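PDB 3CGU: protein giant-lens from Drosophila melanogaster, which sequesters the activating ligand spitz and so antagonises EGF receptor signalling without touching the receptor, shaping eye and optic lobe development. Local coordinates for residues C35-L40 / K73-K78. Residues are numbered along the deposited sequence; the frame is centred on the assembly and turned at random.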
loop_
_atom_site.group_PDB
_atom_site.type_symbol
_atom_site.label_atom_id
_atom_site.label_comp_id
_atom_site.label_asym_id
_atom_site.label_seq_id
_atom_site.Cartn_x
_atom_site.Cartn_y
_atom_site.Cartn_z
ATOM N N CYS A 35 3.510 -13.399 -16.064
ATOM C CA CYS A 35 3.285 -14.821 -15.838
ATOM C C CYS A 35 2.719 -15.110 -14.435
ATOM O O CYS A 35 1.984 -16.087 -14.238
ATOM C CB CYS A 35 4.561 -15.621 -16.163
ATOM S SG CYS A 35 5.637 -16.110 -14.801
ATOM N N SER A 36 3.041 -14.243 -13.477
ATOM C CA SER A 36 2.524 -14.358 -12.110
ATOM C C SER A 36 2.356 -12.996 -11.414
ATOM O O SER A 36 3.187 -12.099 -11.565
ATOM C CB SER A 36 3.435 -15.259 -11.276
ATOM O OG SER A 36 3.296 -16.624 -11.672
ATOM N N LYS A 37 1.282 -12.850 -10.650
ATOM C CA LYS A 37 1.027 -11.609 -9.926
ATOM C C LYS A 37 1.123 -11.887 -8.450
ATOM O O LYS A 37 0.427 -12.759 -7.933
ATOM C CB LYS A 37 -0.372 -11.066 -10.229
ATOM C CG LYS A 37 -0.509 -10.443 -11.603
ATOM C CD LYS A 37 -1.986 -10.294 -12.032
ATOM C CE LYS A 37 -2.674 -9.095 -11.382
ATOM N NZ LYS A 37 -3.800 -8.623 -12.273
ATOM N N ILE A 38 1.981 -11.142 -7.771
ATOM C CA ILE A 38 2.158 -11.306 -6.337
ATOM C C ILE A 38 1.596 -10.105 -5.603
ATOM O O ILE A 38 2.040 -8.979 -5.813
ATOM C CB ILE A 38 3.650 -11.496 -5.976
ATOM C CG1 ILE A 38 4.211 -12.711 -6.712
ATOM C CG2 ILE A 38 3.824 -11.669 -4.494
ATOM C CD1 ILE A 38 5.663 -13.010 -6.375
ATOM N N ASP A 39 0.603 -10.335 -4.755
ATOM C CA ASP A 39 0.107 -9.270 -3.895
ATOM C C ASP A 39 0.698 -9.407 -2.505
ATOM O O ASP A 39 0.623 -10.464 -1.900
ATOM C CB ASP A 39 -1.414 -9.275 -3.809
ATOM C CG ASP A 39 -1.937 -8.192 -2.889
ATOM O OD1 ASP A 39 -1.818 -8.334 -1.647
ATOM O OD2 ASP A 39 -2.461 -7.185 -3.411
ATOM N N LEU A 40 1.272 -8.325 -1.999
ATOM C CA LEU A 40 1.974 -8.353 -0.726
ATOM C C LEU A 40 1.339 -7.430 0.316
ATOM O O LEU A 40 2.036 -6.918 1.190
ATOM C CB LEU A 40 3.422 -7.932 -0.952
ATOM C CG LEU A 40 4.308 -8.880 -1.767
ATOM C CD1 LEU A 40 5.499 -8.131 -2.347
ATOM C CD2 LEU A 40 4.771 -10.031 -0.904
ATOM N N LYS A 73 4.123 -0.592 -6.483
ATOM C CA LYS A 73 3.407 -0.311 -5.264
ATOM C C LYS A 73 3.268 -1.530 -4.354
ATOM O O LYS A 73 4.125 -1.804 -3.561
ATOM C CB LYS A 73 2.062 0.378 -5.564
ATOM C CG LYS A 73 2.192 1.476 -6.566
ATOM C CD LYS A 73 1.001 2.395 -6.625
ATOM C CE LYS A 73 -0.206 1.778 -7.293
ATOM N NZ LYS A 73 -0.179 1.868 -8.745
ATOM N N THR A 74 2.185 -2.251 -4.495
ATOM C CA THR A 74 1.821 -3.261 -3.561
ATOM C C THR A 74 1.914 -4.617 -4.202
ATOM O O THR A 74 1.539 -5.614 -3.640
ATOM C CB THR A 74 0.392 -3.017 -3.124
ATOM O OG1 THR A 74 -0.209 -4.233 -2.723
ATOM C CG2 THR A 74 -0.395 -2.503 -4.265
ATOM N N ARG A 75 2.443 -4.635 -5.398
ATOM C CA ARG A 75 2.400 -5.801 -6.242
ATOM C C ARG A 75 3.723 -6.097 -6.926
ATOM O O ARG A 75 4.519 -5.197 -7.151
ATOM C CB ARG A 75 1.320 -5.593 -7.287
ATOM C CG ARG A 75 -0.081 -5.742 -6.725
ATOM C CD ARG A 75 -1.116 -5.624 -7.829
ATOM N NE ARG A 75 -2.209 -6.573 -7.649
ATOM C CZ ARG A 75 -3.079 -6.903 -8.606
ATOM N NH1 ARG A 75 -2.993 -6.359 -9.824
ATOM N NH2 ARG A 75 -4.031 -7.790 -8.348
ATOM N N HIS A 76 3.945 -7.367 -7.257
ATOM C CA HIS A 76 5.089 -7.768 -8.073
ATOM C C HIS A 76 4.597 -8.468 -9.326
ATOM O O HIS A 76 3.700 -9.296 -9.268
ATOM C CB HIS A 76 5.991 -8.735 -7.314
ATOM C CG HIS A 76 6.764 -8.094 -6.206
ATOM N ND1 HIS A 76 6.390 -6.895 -5.640
ATOM C CD2 HIS A 76 7.877 -8.499 -5.537
ATOM C CE1 HIS A 76 7.249 -6.581 -4.681
ATOM N NE2 HIS A 76 8.159 -7.541 -4.595
ATOM N N TYR A 77 5.187 -8.146 -10.464
ATOM C CA TYR A 77 4.838 -8.858 -11.680
ATOM C C TYR A 77 6.034 -9.645 -12.184
ATOM O O TYR A 77 7.106 -9.093 -12.411
ATOM C CB TYR A 77 4.332 -7.886 -12.737
ATOM C CG TYR A 77 3.148 -7.088 -12.266
ATOM C CD1 TYR A 77 3.307 -5.820 -11.732
ATOM C CD2 TYR A 77 1.867 -7.613 -12.340
ATOM C CE1 TYR A 77 2.199 -5.088 -11.294
ATOM C CE2 TYR A 77 0.767 -6.899 -11.912
ATOM C CZ TYR A 77 0.938 -5.642 -11.390
ATOM O OH TYR A 77 -0.162 -4.944 -10.956
ATOM N N LYS A 78 5.848 -10.946 -12.337
ATOM C CA LYS A 78 6.922 -11.830 -12.768
ATOM C C LYS A 78 6.891 -11.978 -14.267
ATOM O O LYS A 78 5.838 -12.265 -14.839
ATOM C CB LYS A 78 6.744 -13.201 -12.135
ATOM C CG LYS A 78 6.471 -13.138 -10.648
ATOM C CD LYS A 78 7.648 -12.526 -9.880
ATOM C CE LYS A 78 8.750 -13.540 -9.701
ATOM N NZ LYS A 78 9.777 -13.093 -8.703
#
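Ile38 and His76 face each other as an antiparallel hydrogen-bonded pair: Ile38 N donates to His76 O, and His76 N returns the bond to Ile38 O at 2.9 Å. Beta-branched Ile38 suits the extended backbone; both side chains share a face of the sheet with Ser36 and Lys78. From the backbone outward, His76 CB packs on Ile38 CB at 3.9 Å. With chi1 at -71°, CG stands anti to the carbonyl carbon, and the flat ring presents one face to Leu40, whose CD1 sits 3.5 Å from the ring centroid as a CH-pi contact, shifted toward the rim near CE1. ND1 donates to Arg75 O (2.9 Å), which lies near the ring plane and so helps fix the ring's rotation, though ND1 approaches from above the carbonyl plane. Lys78 sets CB and CG against Ser36 CB and crosses Ile38, CD to CD1 at 4.1 Å, while its ammonium bonds Thr69 and forms a salt bridge with Asp66. On the other face, with Asp39 and Arg75, Lys37 runs alongside Tyr77, its CG 3.8 Å from ring atom CD2; the long aliphatic stem suits that ring. Lys37 and Arg75 end close together; Asp204, salt-bridged to Arg75 NH2, would be expected to offset the gathered positive charge. This antiparallel ladder joins both parts of the first two-fingered repeat, separately tied by the Cys35-Cys58 disulfide, one of three repeats that encircle spitz.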